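Side-chain contacts in fructosyl amine:oxygen oxidoreductase (Neosartorya fumigata, PDB 4WCT), which catalyses the FAD-dependent oxidative deglycation of fructosyl amines (Amadori products), using molecular oxygen as electron acceptor: residues Asn68-Ile73 with Leu259-Met264; Asp105-Pro110 with Met185-Asn190; Ala221-Ala224 with Val228-Ala231; Thr234-Ser237 with Gly241-Ser244; Gly284-Pro289 with His294-Cys299. All coordinates share one frame; numbering follows the deposited sequence. Where two conformers were deposited one is given.

Interaction 1: residues Asn68-Ile73 with Leu259-Met264; sequences NDINKI and LCHIQM. With FAD (flavin-adenine dinucleotide), chain C.
Ile70 and His261 approach each other from opposite directions where the flavin-side loop of this FAD-dependent oxidoreductase meets strand 253-263 of its large mixed sheet. The methyl CD1 of Ile70 lies obliquely to the imidazole, 3.7 Å from His261 CE1. It is placed there by a chi1 of 50°, which sets CG1 between the backbone N and the carbonyl carbon. A water then joins the same ring to the loop. It sits in the imidazole plane, 2.9 Å from His261 NE2, and donates to Asp69 OD1 at 2.7 Å. Because His261 ND1 is hydrogen-bonded to Glu295, both ring nitrogens are held and the rotation of the ring is fixed.

Leu259 and Asp69 also come from opposite sides. Leu259 sends its CD2 methyl to within 3.9 Å of Asp69 OD2, so an apolar branch borders an oxygen already engaged in charge pairing. That oxygen receives Lys72 NZ on its anti lone pair, 2.9 Å away in a salt bridge, and forms another with Lys297. The carboxylate therefore spans two lysines and a water, and through its salt bridge probably helps to position Lys72 beside the flavin. Lys72, bent at chi2, runs past the isoalloxazine, and its NZ stops 3.5 Å from C5X of the FAD. The neighbouring backbone reads the edge of the pyrimidine portion in both directions. Ile73 N donates to FAD O4 at 2.8 Å. In return, FAD N3 donates to Ile73 O at 3.0 Å, with a nearly straight N-H...O angle of 171°.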
# COMPACT_ATOMS: atom_id res chain seq x y z
N ASN A 68 1.50 -2.63 7.63
CA ASN A 68 1.80 -3.61 8.68
C ASN A 68 1.54 -5.01 8.15
O ASN A 68 0.46 -5.56 8.34
CB ASN A 68 0.98 -3.35 9.92
CG ASN A 68 1.33 -4.26 11.07
OD1 ASN A 68 2.14 -5.18 10.93
ND2 ASN A 68 0.60 -4.12 12.16
N ASP A 69 2.53 -5.51 7.41
CA ASP A 69 2.40 -6.75 6.69
C ASP A 69 3.79 -7.38 6.65
O ASP A 69 4.80 -6.68 6.43
CB ASP A 69 1.94 -6.42 5.25
CG ASP A 69 1.30 -7.59 4.57
OD1 ASP A 69 1.74 -8.72 4.87
OD2 ASP A 69 0.60 -7.35 3.54
N ILE A 70 3.84 -8.70 6.77
CA ILE A 70 5.13 -9.40 6.72
C ILE A 70 5.83 -9.31 5.37
O ILE A 70 7.04 -9.42 5.27
CB ILE A 70 5.01 -10.89 7.13
CG1 ILE A 70 3.90 -11.59 6.37
CG2 ILE A 70 4.86 -11.03 8.64
CD1 ILE A 70 3.94 -13.10 6.46
N ASN A 71 5.09 -8.97 4.32
CA ASN A 71 5.72 -8.72 3.05
C ASN A 71 4.85 -7.87 2.16
O ASN A 71 3.61 -7.85 2.33
CB ASN A 71 6.13 -10.01 2.36
CG ASN A 71 5.12 -11.11 2.53
OD1 ASN A 71 3.96 -10.96 2.17
ND2 ASN A 71 5.56 -12.23 3.11
N LYS A 72 5.50 -7.18 1.23
CA LYS A 72 4.85 -6.47 0.12
C LYS A 72 5.79 -6.58 -1.09
O LYS A 72 7.00 -6.87 -0.96
CB LYS A 72 4.66 -4.96 0.44
CG LYS A 72 3.83 -4.70 1.68
CD LYS A 72 2.34 -4.91 1.43
CE LYS A 72 1.53 -4.21 2.50
NZ LYS A 72 0.12 -4.68 2.53
N ILE A 73 5.23 -6.34 -2.26
CA ILE A 73 5.97 -6.39 -3.52
C ILE A 73 6.67 -5.06 -3.75
O ILE A 73 6.07 -4.01 -3.55
CB ILE A 73 5.01 -6.66 -4.70
CG1 ILE A 73 4.24 -7.97 -4.46
CG2 ILE A 73 5.81 -6.66 -5.99
CD1 ILE A 73 3.12 -8.23 -5.45
N LEU A 259 -5.99 -10.89 2.71
CA LEU A 259 -4.77 -11.67 2.82
C LEU A 259 -4.97 -12.78 3.83
O LEU A 259 -5.73 -12.64 4.77
CB LEU A 259 -3.58 -10.80 3.20
CG LEU A 259 -3.54 -10.21 4.61
CD1 LEU A 259 -2.90 -11.14 5.63
CD2 LEU A 259 -2.78 -8.88 4.61
N CYS A 260 -4.30 -13.89 3.62
CA CYS A 260 -4.35 -14.98 4.59
C CYS A 260 -2.99 -15.65 4.63
O CYS A 260 -2.18 -15.49 3.72
CB CYS A 260 -5.47 -15.98 4.28
SG CYS A 260 -5.40 -16.84 2.69
N HIS A 261 -2.74 -16.37 5.71
CA HIS A 261 -1.48 -17.01 5.98
C HIS A 261 -1.70 -18.50 6.17
O HIS A 261 -2.68 -18.88 6.80
CB HIS A 261 -0.83 -16.51 7.26
CG HIS A 261 -0.34 -15.09 7.24
ND1 HIS A 261 0.41 -14.58 8.27
CD2 HIS A 261 -0.56 -14.06 6.38
CE1 HIS A 261 0.62 -13.29 8.06
NE2 HIS A 261 0.11 -12.98 6.89
N ILE A 262 -0.74 -19.30 5.74
CA ILE A 262 -0.63 -20.73 6.04
C ILE A 262 0.67 -20.94 6.82
O ILE A 262 1.72 -20.39 6.43
CB ILE A 262 -0.54 -21.58 4.73
CG1 ILE A 262 -1.85 -21.48 3.95
CG2 ILE A 262 -0.22 -23.03 5.05
CD1 ILE A 262 -1.83 -22.18 2.62
N GLN A 263 0.62 -21.74 7.87
CA GLN A 263 1.79 -22.03 8.67
C GLN A 263 2.57 -23.20 8.08
O GLN A 263 2.02 -24.29 7.93
CB GLN A 263 1.31 -22.41 10.08
CG GLN A 263 2.42 -22.95 10.96
CD GLN A 263 3.37 -21.86 11.34
OE1 GLN A 263 3.06 -21.02 12.20
NE2 GLN A 263 4.59 -21.94 10.82
N MET A 264 3.81 -22.95 7.67
CA MET A 264 4.64 -23.98 7.07
C MET A 264 5.34 -24.77 8.15
O MET A 264 5.64 -24.24 9.23
CB MET A 264 5.66 -23.36 6.10
CG MET A 264 5.03 -22.50 5.00
SD MET A 264 3.82 -23.35 3.98
CE MET A 264 4.92 -24.30 2.96
PA FAD C . -1.03 3.09 6.22
O1A FAD C . 0.26 2.33 6.11
O2A FAD C . -2.34 2.37 6.27
O5B FAD C . -0.89 3.99 7.50
C5B FAD C . -1.97 4.85 7.90
C4B FAD C . -1.80 5.16 9.38
O4B FAD C . -2.75 6.20 9.76
C3B FAD C . -2.05 3.97 10.31
O3B FAD C . -0.93 3.71 11.18
C2B FAD C . -3.29 4.38 11.10
O2B FAD C . -3.39 3.83 12.41
C1B FAD C . -3.19 5.91 11.06
N9A FAD C . -4.51 6.55 11.28
C8A FAD C . -5.71 6.13 10.85
N7A FAD C . -6.69 6.95 11.30
C5A FAD C . -6.06 7.95 11.96
C6A FAD C . -6.50 9.10 12.74
N6A FAD C . -7.81 9.40 12.84
N1A FAD C . -5.55 9.83 13.36
C2A FAD C . -4.24 9.57 13.26
N3A FAD C . -3.77 8.50 12.59
C4A FAD C . -4.64 7.69 11.95
N1 FAD C . 1.79 -1.64 -1.90
C2 FAD C . 2.96 -1.99 -2.54
O2 FAD C . 3.77 -1.10 -2.78
N3 FAD C . 3.28 -3.27 -2.77
C4 FAD C . 2.40 -4.27 -2.53
O4 FAD C . 2.65 -5.49 -2.75
C4X FAD C . 1.13 -3.97 -1.89
N5 FAD C . 0.24 -4.95 -1.61
C5X FAD C . -0.82 -4.65 -0.79
C6 FAD C . -1.63 -5.66 -0.29
C7 FAD C . -2.76 -5.34 0.45
C7M FAD C . -3.57 -6.43 1.04
C8 FAD C . -3.04 -3.93 0.75
C8M FAD C . -4.20 -3.51 1.58
C9 FAD C . -2.18 -2.93 0.35
C9A FAD C . -1.11 -3.24 -0.46
N10 FAD C . -0.29 -2.22 -0.96
C10 FAD C . 0.90 -2.58 -1.60
C1' FAD C . -0.52 -0.79 -0.76
C2' FAD C . 0.24 -0.23 0.43
O2' FAD C . 0.02 -1.11 1.52
C3' FAD C . -0.30 1.17 0.73
O3' FAD C . -0.38 1.94 -0.48
C4' FAD C . 0.56 1.91 1.76
O4' FAD C . 0.89 1.02 2.83
C5' FAD C . -0.25 3.07 2.31
O5' FAD C . 0.56 3.79 3.24
P FAD C . -0.12 4.94 4.14
O1P FAD C . 0.96 5.49 5.05
O2P FAD C . -0.88 5.85 3.21
O3P FAD C . -1.18 4.12 5.02
O HOH W 1 0.46 -10.09 6.87

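Interaction 2: residues Asp105-Pro110 with Met185-Asn190; sequences DPVFQP and MISAFN
Val107 and Phe108 rest on Ser187 and Ala188, joining the loop between helix 86-102 and strand 112-113 to the flank of helix 181-194. Asp105 shapes the loop first. Its OD1 accepts from Val107 N at 3.0 Å, an Asx turn in which the N-H arrives from above the carboxylate plane, while OD2 forms a salt bridge with Arg46. The carbonyl oxygen of Asp105 takes two further donors, the amides of Phe108 and Gln109, which draws the following residues into a compact turn.

Pro106 adds a solvent link: a water donates to Pro106 O at 3.2 Å. The same water makes a weak bond to Ser187 OG, its oxygen 3.4 Å from Ser187 OG. Val107 carries the principal contact. Its carbonyl oxygen accepts from Ser187 OG at 2.7 Å, and the hydroxyl lies in the carbonyl plane on a lone pair (C=O...donor angle 128°). The valine side chain presses on the same group, since a chi1 of 166° swings CG1 to the far side of the bond from the backbone N and leaves it 3.4 Å from Ser187 OG. This methyl has a second role: it hangs 3.6 Å above the plane of the Phe108 ring, over its centre. Phe108 CZ in turn lies 3.9 Å from Ala188 CB, a methyl that the ring meets obliquely. Leu42 of helix 35-46 touches both Val107 and Phe108, and Met393 also adjoins the ring. The arrangement is thus a loop opened by an Asx turn and docked on a helix flank, beside helix 35-46, which follows the first strand of the probable Rossmann-type FAD-binding fold.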
# COMPACT_ATOMS: atom_id res chain seq x y z
N ASP A 105 19.95 2.52 1.93
CA ASP A 105 19.69 3.24 3.20
C ASP A 105 19.73 2.27 4.36
O ASP A 105 18.95 1.30 4.39
CB ASP A 105 18.31 3.91 3.12
CG ASP A 105 17.98 4.79 4.30
OD1 ASP A 105 18.42 4.53 5.45
OD2 ASP A 105 17.16 5.75 4.06
N PRO A 106 20.59 2.51 5.38
CA PRO A 106 20.74 1.54 6.46
C PRO A 106 19.43 1.20 7.22
O PRO A 106 19.29 0.09 7.73
CB PRO A 106 21.73 2.22 7.41
CG PRO A 106 22.55 3.05 6.49
CD PRO A 106 21.62 3.57 5.45
N VAL A 107 18.48 2.11 7.23
CA VAL A 107 17.24 1.87 7.92
C VAL A 107 16.37 0.86 7.16
O VAL A 107 15.59 0.12 7.77
CB VAL A 107 16.48 3.21 8.08
CG1 VAL A 107 15.04 2.98 8.48
CG2 VAL A 107 17.20 4.08 9.10
N PHE A 108 16.50 0.84 5.84
CA PHE A 108 15.60 0.03 4.99
C PHE A 108 16.25 -1.19 4.34
O PHE A 108 15.60 -2.18 4.04
CB PHE A 108 14.97 0.93 3.93
CG PHE A 108 14.16 2.04 4.52
CD1 PHE A 108 12.89 1.78 5.01
CD2 PHE A 108 14.67 3.31 4.65
CE1 PHE A 108 12.16 2.80 5.59
CE2 PHE A 108 13.96 4.32 5.28
CZ PHE A 108 12.67 4.06 5.69
N GLN A 109 17.53 -1.07 4.05
CA GLN A 109 18.26 -2.08 3.29
C GLN A 109 18.21 -3.52 3.81
O GLN A 109 18.12 -4.45 2.99
CB GLN A 109 19.72 -1.66 3.20
CG GLN A 109 20.61 -2.59 2.39
CD GLN A 109 21.24 -3.65 3.22
OE1 GLN A 109 21.14 -3.66 4.45
NE2 GLN A 109 21.89 -4.60 2.55
N PRO A 110 18.10 -3.72 5.13
CA PRO A 110 18.03 -5.10 5.60
C PRO A 110 16.74 -5.82 5.22
O PRO A 110 16.66 -7.05 5.37
CB PRO A 110 18.08 -4.93 7.10
CG PRO A 110 18.97 -3.73 7.27
CD PRO A 110 18.46 -2.79 6.22
N MET A 185 8.96 -0.59 8.56
CA MET A 185 8.20 0.51 9.18
C MET A 185 8.64 0.69 10.64
O MET A 185 8.87 1.82 11.08
CB MET A 185 6.69 0.23 9.07
CG MET A 185 5.86 1.31 9.73
SD MET A 185 4.09 1.05 9.33
CE MET A 185 3.85 -0.58 9.93
N ILE A 186 8.82 -0.41 11.35
CA ILE A 186 9.32 -0.38 12.73
C ILE A 186 10.73 0.22 12.78
O ILE A 186 11.06 1.02 13.66
CB ILE A 186 9.33 -1.79 13.34
CG1 ILE A 186 7.87 -2.28 13.56
CG2 ILE A 186 10.09 -1.79 14.66
CD1 ILE A 186 7.72 -3.74 13.96
N SER A 187 11.54 -0.15 11.81
CA SER A 187 12.89 0.40 11.68
C SER A 187 12.86 1.91 11.50
O SER A 187 13.61 2.64 12.17
CB SER A 187 13.65 -0.31 10.54
OG SER A 187 14.97 0.18 10.38
N ALA A 188 11.97 2.40 10.64
CA ALA A 188 11.86 3.83 10.40
C ALA A 188 11.39 4.58 11.65
O ALA A 188 11.93 5.63 12.01
CB ALA A 188 10.98 4.08 9.21
N PHE A 189 10.39 4.03 12.33
CA PHE A 189 9.86 4.55 13.58
C PHE A 189 10.98 4.63 14.63
O PHE A 189 11.19 5.70 15.20
CB PHE A 189 8.73 3.65 14.07
CG PHE A 189 8.44 3.74 15.54
CD1 PHE A 189 7.74 4.81 16.06
CD2 PHE A 189 8.76 2.71 16.37
CE1 PHE A 189 7.41 4.86 17.41
CE2 PHE A 189 8.41 2.73 17.72
CZ PHE A 189 7.83 3.86 18.25
N ASN A 190 11.72 3.54 14.80
CA ASN A 190 12.79 3.49 15.82
C ASN A 190 13.82 4.56 15.55
O ASN A 190 14.28 5.26 16.48
CB ASN A 190 13.47 2.13 15.82
CG ASN A 190 12.65 1.05 16.50
OD1 ASN A 190 11.72 1.36 17.25
ND2 ASN A 190 12.96 -0.20 16.25
O HOH W 2 18.03 -1.24 10.30

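Interaction 3: residues Ala221-Ala224 with Val228-Ala231; sequences ARTA and VHKA
His229 reaches back across a beta hairpin to Thr223, joining strand 228-230 to strand 217-223 in a small antiparallel sheet of three strands. At the start of the side chain, His229 CB passes 3.6 Å from Ala221 O, the carbonyl that also accepts the amide of His229. The next atom, CG, keeps to the same neighbour. The ring then turns its edge to that oxygen, with CD2 only 3.4 Å from Ala221 O and the oxygen close to the ring plane. At the tip, NE2 donates to Thr223 OG1 at 2.8 Å, the hydroxyl oxygen lying just 3° out of the imidazole plane. The methyl of the threonine is also near, Thr223 CG2 standing 3.6 Å from His229 NE2, and the two side chains cross at about a right angle.

Thr223 presents its oxygen through a chi1 of 45°, with OG1 lodged between the backbone N and the carbonyl carbon. OG1 is also hydrogen-bonded to Asp225 OD1 and weakly to Arg227 O, both in the hairpin turn, so this one hydroxyl links ring, strand and turn.

Beneath the side chains, Ala221 and His229 form a hydrogen-bonded antiparallel pair: Ala221 N to His229 O is 2.9 Å, and His229 N to Ala221 O is 2.8 Å. This face packs on strand 28-31, through Ile31 and Ile29. The opposite face is more exposed, and there the non-hydrogen-bonded pair brings Arg222 CG to 4.3 Å from Val228 CG2.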
# COMPACT_ATOMS: atom_id res chain seq x y z
N ALA A 221 -4.46 19.74 15.00
CA ALA A 221 -5.34 18.58 15.04
C ALA A 221 -5.92 18.39 16.44
O ALA A 221 -5.27 18.63 17.43
CB ALA A 221 -4.56 17.33 14.66
N ARG A 222 -7.17 17.93 16.50
CA ARG A 222 -7.86 17.67 17.75
C ARG A 222 -8.01 16.18 17.91
O ARG A 222 -8.47 15.49 16.97
CB ARG A 222 -9.26 18.30 17.70
CG ARG A 222 -10.05 18.18 18.99
CD ARG A 222 -11.51 18.56 18.80
NE ARG A 222 -12.27 18.39 20.04
CZ ARG A 222 -12.76 19.38 20.77
NH1 ARG A 222 -12.73 20.63 20.31
NH2 ARG A 222 -13.45 19.11 21.86
N THR A 223 -7.55 15.64 19.02
CA THR A 223 -7.71 14.24 19.30
C THR A 223 -8.94 13.90 20.13
O THR A 223 -9.67 14.81 20.58
CB THR A 223 -6.41 13.67 19.94
OG1 THR A 223 -5.94 14.56 20.96
CG2 THR A 223 -5.33 13.56 18.87
N ALA A 224 -9.23 12.60 20.26
CA ALA A 224 -10.49 12.13 20.77
C ALA A 224 -10.66 12.42 22.26
O ALA A 224 -11.73 12.19 22.83
CB ALA A 224 -10.67 10.63 20.53
N VAL A 228 -6.26 19.76 21.78
CA VAL A 228 -5.88 20.41 20.53
C VAL A 228 -4.36 20.51 20.45
O VAL A 228 -3.72 20.97 21.37
CB VAL A 228 -6.53 21.81 20.41
CG1 VAL A 228 -6.00 22.52 19.17
CG2 VAL A 228 -8.05 21.69 20.37
N HIS A 229 -3.79 19.90 19.41
CA HIS A 229 -2.36 19.91 19.14
C HIS A 229 -2.08 20.92 18.04
O HIS A 229 -2.57 20.80 16.93
CB HIS A 229 -1.92 18.51 18.69
CG HIS A 229 -2.36 17.42 19.61
ND1 HIS A 229 -1.56 16.90 20.60
CD2 HIS A 229 -3.56 16.79 19.73
CE1 HIS A 229 -2.21 15.95 21.23
NE2 HIS A 229 -3.46 15.94 20.80
N LYS A 230 -1.34 21.98 18.38
CA LYS A 230 -1.09 23.05 17.43
C LYS A 230 0.28 22.88 16.79
O LYS A 230 1.24 22.47 17.46
CB LYS A 230 -1.17 24.42 18.13
CG LYS A 230 -2.53 24.72 18.74
CD LYS A 230 -3.40 25.52 17.80
CE LYS A 230 -4.55 26.19 18.54
NZ LYS A 230 -4.41 27.68 18.55
N ALA A 231 0.35 23.23 15.51
CA ALA A 231 1.58 23.27 14.78
C ALA A 231 1.54 24.30 13.66
O ALA A 231 0.47 24.62 13.10
CB ALA A 231 1.87 21.88 14.20

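Interaction 4: residues Thr234-Ser237 with Gly241-Ser244; sequences TILS and GSDS
Leu236 meets Ser242 because two torsions aim its branches across the turn: chi1 of 177° carries CG away from the backbone N, and chi2 of 52° spreads the two methyls over the serine. Ser242 answers with a chi1 of -57°, its OG lying opposite its own carbonyl carbon. The site belongs to the probable Rossmann-type FAD-binding fold, where strand 233-236 runs parallel to its neighbours 28-31 and 379-383 and the chain then bends back through the loop that holds 241-244.

The leucine straddles the serine. CD1 approaches Ser242 OG to 3.9 Å, while the other branch, CD2, comes 4.0 Å from the carbonyl oxygen of Ser242. Between them, Leu236 CG stands 4.1 Å from Ser242 CB. No hydrogen bond spans the two segments, so the contact is one of shape. The serine oxygen nevertheless lies in a buried setting, and its polar need is met within the turn: OG is hydrogen-bonded to Gly239 O and weakly to Ala238 N. Further along the same loop, Leu245, Leu246 and Phe248 also touch Leu236, extending the apolar surface.

Ser237 follows a different course. Its CB leaves away from Ser242, and its OG is hydrogen-bonded to Ile31 O, just before the probable glycine-rich dinucleotide-binding turn. Its backbone still adjoins the turn, with the carbonyl carbon of Ser237 4.1 Å from Ser242 OG.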
# COMPACT_ATOMS: atom_id res chain seq x y z
N THR A 234 0.79 21.05 9.28
CA THR A 234 0.12 19.78 9.59
C THR A 234 0.16 18.92 8.35
O THR A 234 -0.16 19.38 7.23
CB THR A 234 -1.33 20.02 10.03
OG1 THR A 234 -1.32 20.82 11.23
CG2 THR A 234 -2.05 18.73 10.26
N ILE A 235 0.67 17.69 8.51
CA ILE A 235 0.74 16.73 7.40
C ILE A 235 -0.26 15.62 7.64
O ILE A 235 -0.22 14.95 8.67
CB ILE A 235 2.15 16.14 7.28
CG1 ILE A 235 3.17 17.28 7.04
CG2 ILE A 235 2.22 15.11 6.14
CD1 ILE A 235 4.61 16.78 7.01
N LEU A 236 -1.19 15.44 6.71
CA LEU A 236 -2.19 14.40 6.83
C LEU A 236 -1.75 13.18 6.02
O LEU A 236 -1.77 13.22 4.78
CB LEU A 236 -3.55 14.90 6.37
CG LEU A 236 -4.71 13.92 6.36
CD1 LEU A 236 -4.92 13.19 7.67
CD2 LEU A 236 -6.02 14.60 5.95
N SER A 237 -1.31 12.15 6.74
CA SER A 237 -0.81 10.89 6.14
C SER A 237 -1.39 9.72 6.88
O SER A 237 -0.67 8.83 7.32
CB SER A 237 0.73 10.84 6.14
OG SER A 237 1.27 11.02 7.44
N GLY A 241 -7.94 6.11 6.48
CA GLY A 241 -8.59 6.89 7.53
C GLY A 241 -8.58 8.39 7.25
O GLY A 241 -9.37 9.16 7.86
N SER A 242 -7.67 8.84 6.40
CA SER A 242 -7.54 10.26 6.04
C SER A 242 -8.86 10.83 5.52
O SER A 242 -9.12 12.03 5.64
CB SER A 242 -6.48 10.48 4.97
OG SER A 242 -5.24 9.96 5.44
N ASP A 243 -9.61 9.98 4.83
CA ASP A 243 -10.81 10.43 4.14
C ASP A 243 -11.87 10.97 5.06
O ASP A 243 -12.80 11.62 4.58
CB ASP A 243 -11.36 9.23 3.33
CG ASP A 243 -12.37 9.62 2.27
OD1 ASP A 243 -12.15 10.63 1.56
OD2 ASP A 243 -13.35 8.83 2.09
N SER A 244 -11.82 10.62 6.35
CA SER A 244 -12.79 11.11 7.33
C SER A 244 -12.38 12.44 7.98
O SER A 244 -13.21 13.08 8.65
CB SER A 244 -13.03 10.05 8.40
OG SER A 244 -11.91 9.97 9.25

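Interaction 5: residues Gly284-Pro289 with His294-Cys299; sequences GFFMEP and HELKIC
Phe285 and Cys299 provide the aromatic contact: Cys299 CB stands over one face of the ring, 3.7 Å from the centroid and 19° off the normal, a CH-pi interaction, and SG lies more obliquely at 4.2 Å from the same centroid. A chi1 of 57° holds the phenyl group above the partner strand in this way.

Backbone bonds fix the same two residues. Phe285 N donates to Cys299 O at 2.9 Å and Cys299 N to Phe285 O at 3.0 Å, the marks of a hydrogen-bonded pair in an antiparallel beta hairpin. This hairpin, strand 284-287 with strand 295-310, is part of the large mixed sheet, and the side chain of Cys299 lies about 4 Å from the bound FAD. Further along, Lys297 N donates to a water lodged between the strands.

Apolar packing occupies the other face and the end of the hairpin. Phe286 CD1 and Leu296 CD2 are 3.8 Å apart, their side chains lying aslant, and helix 330-343 covers Phe286 through Phe339. Pro289 runs alongside Leu296, with CG 4.2 Å from Leu296 CD1.

A mixed contact remains on the Phe285 face, where Met287 and Lys297 lie side by side. Lys297 NZ, hydrogen-bonded to Asn71 O, is 3.9 Å from Met287 CE.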
# COMPACT_ATOMS: atom_id res chain seq x y z
N GLY A 284 -4.14 -13.96 -7.93
CA GLY A 284 -3.50 -13.53 -6.67
C GLY A 284 -2.00 -13.60 -6.71
O GLY A 284 -1.40 -13.84 -7.76
N PHE A 285 -1.40 -13.54 -5.53
CA PHE A 285 0.02 -13.70 -5.40
C PHE A 285 0.38 -14.33 -4.08
O PHE A 285 -0.40 -14.31 -3.14
CB PHE A 285 0.77 -12.37 -5.61
CG PHE A 285 0.36 -11.25 -4.68
CD1 PHE A 285 -0.53 -10.28 -5.12
CD2 PHE A 285 0.95 -11.10 -3.45
CE1 PHE A 285 -0.88 -9.20 -4.30
CE2 PHE A 285 0.59 -10.04 -2.62
CZ PHE A 285 -0.30 -9.08 -3.06
N PHE A 286 1.61 -14.84 -3.99
CA PHE A 286 2.14 -15.27 -2.69
C PHE A 286 3.56 -14.86 -2.54
O PHE A 286 4.24 -14.62 -3.55
CB PHE A 286 2.00 -16.78 -2.46
CG PHE A 286 3.16 -17.60 -2.98
CD1 PHE A 286 4.16 -18.02 -2.11
CD2 PHE A 286 3.19 -18.03 -4.27
CE1 PHE A 286 5.18 -18.84 -2.56
CE2 PHE A 286 4.22 -18.83 -4.74
CZ PHE A 286 5.23 -19.20 -3.89
N MET A 287 3.99 -14.74 -1.28
CA MET A 287 5.39 -14.44 -1.00
C MET A 287 5.98 -15.46 -0.04
O MET A 287 5.29 -16.22 0.61
CB MET A 287 5.62 -13.00 -0.51
CG MET A 287 5.77 -12.01 -1.67
SD MET A 287 5.63 -10.23 -1.43
CE MET A 287 3.85 -10.02 -1.31
N GLU A 288 7.30 -15.52 -0.03
CA GLU A 288 7.92 -16.59 0.70
C GLU A 288 7.61 -16.52 2.20
O GLU A 288 7.40 -15.45 2.78
CB GLU A 288 9.41 -16.68 0.41
CG GLU A 288 10.26 -15.63 1.06
CD GLU A 288 11.71 -15.72 0.63
OE1 GLU A 288 12.53 -16.21 1.41
OE2 GLU A 288 12.02 -15.31 -0.51
N PRO A 289 7.65 -17.66 2.86
CA PRO A 289 7.32 -17.71 4.30
C PRO A 289 8.21 -16.80 5.13
O PRO A 289 9.41 -16.66 4.85
CB PRO A 289 7.58 -19.16 4.65
CG PRO A 289 7.36 -19.89 3.34
CD PRO A 289 7.88 -18.99 2.29
N HIS A 294 7.29 -18.53 9.99
CA HIS A 294 7.22 -19.44 8.83
C HIS A 294 5.84 -19.47 8.21
O HIS A 294 5.36 -20.51 7.75
CB HIS A 294 7.61 -20.84 9.23
CG HIS A 294 9.03 -20.95 9.68
ND1 HIS A 294 9.49 -22.03 10.41
CD2 HIS A 294 10.09 -20.14 9.50
CE1 HIS A 294 10.79 -21.91 10.58
NE2 HIS A 294 11.16 -20.71 10.15
N GLU A 295 5.24 -18.30 8.10
CA GLU A 295 3.87 -18.18 7.55
C GLU A 295 3.95 -17.68 6.11
O GLU A 295 4.69 -16.75 5.81
CB GLU A 295 3.04 -17.23 8.39
CG GLU A 295 2.44 -17.92 9.60
CD GLU A 295 1.57 -17.02 10.45
OE1 GLU A 295 1.81 -15.79 10.51
OE2 GLU A 295 0.80 -17.61 11.23
N LEU A 296 3.25 -18.38 5.23
CA LEU A 296 3.22 -18.08 3.81
C LEU A 296 1.93 -17.31 3.54
O LEU A 296 0.83 -17.79 3.88
CB LEU A 296 3.24 -19.42 3.03
CG LEU A 296 3.36 -19.35 1.50
CD1 LEU A 296 4.01 -20.61 0.98
CD2 LEU A 296 2.01 -19.16 0.84
N LYS A 297 2.09 -16.11 2.96
CA LYS A 297 0.96 -15.20 2.75
C LYS A 297 0.45 -15.29 1.32
O LYS A 297 1.25 -15.24 0.37
CB LYS A 297 1.41 -13.77 2.99
CG LYS A 297 0.23 -12.77 2.93
CD LYS A 297 0.69 -11.34 3.07
CE LYS A 297 1.03 -10.78 1.69
NZ LYS A 297 1.49 -9.40 1.77
N ILE A 298 -0.86 -15.38 1.18
CA ILE A 298 -1.55 -15.39 -0.12
C ILE A 298 -2.54 -14.23 -0.15
O ILE A 298 -3.30 -14.04 0.80
CB ILE A 298 -2.37 -16.67 -0.35
CG1 ILE A 298 -1.50 -17.92 -0.20
CG2 ILE A 298 -2.97 -16.64 -1.74
CD1 ILE A 298 -1.66 -18.65 1.11
N CYS A 299 -2.46 -13.41 -1.20
CA CYS A 299 -3.48 -12.40 -1.46
C CYS A 299 -4.27 -12.83 -2.67
O CYS A 299 -3.69 -13.16 -3.71
CB CYS A 299 -2.85 -11.07 -1.77
SG CYS A 299 -2.26 -10.19 -0.33
O HOH W 3 4.67 -14.95 3.48

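Interactions 1 and 5 form one unit: their centres are about 5 Å apart, they share the large mixed sheet through neighbouring strands 253-263 and 295-310, and Lys297 ties them by charge. Both are buried, but interaction 1 works through water and a salt-bridge network beside the flavin, interaction 5 through strand pairing and aromatic packing. Interactions 3 and 4 follow each other along the chain; the first is a partly exposed hairpin with a histidine–threonine bond, the second a buried leucine–serine fit without hydrogen bonds between its segments. Interaction 2, also buried, sets loop against helix with one serine-to-carbonyl hydrogen bond and apolar packing, and touches interaction 1 where Met185 packs on Asn68.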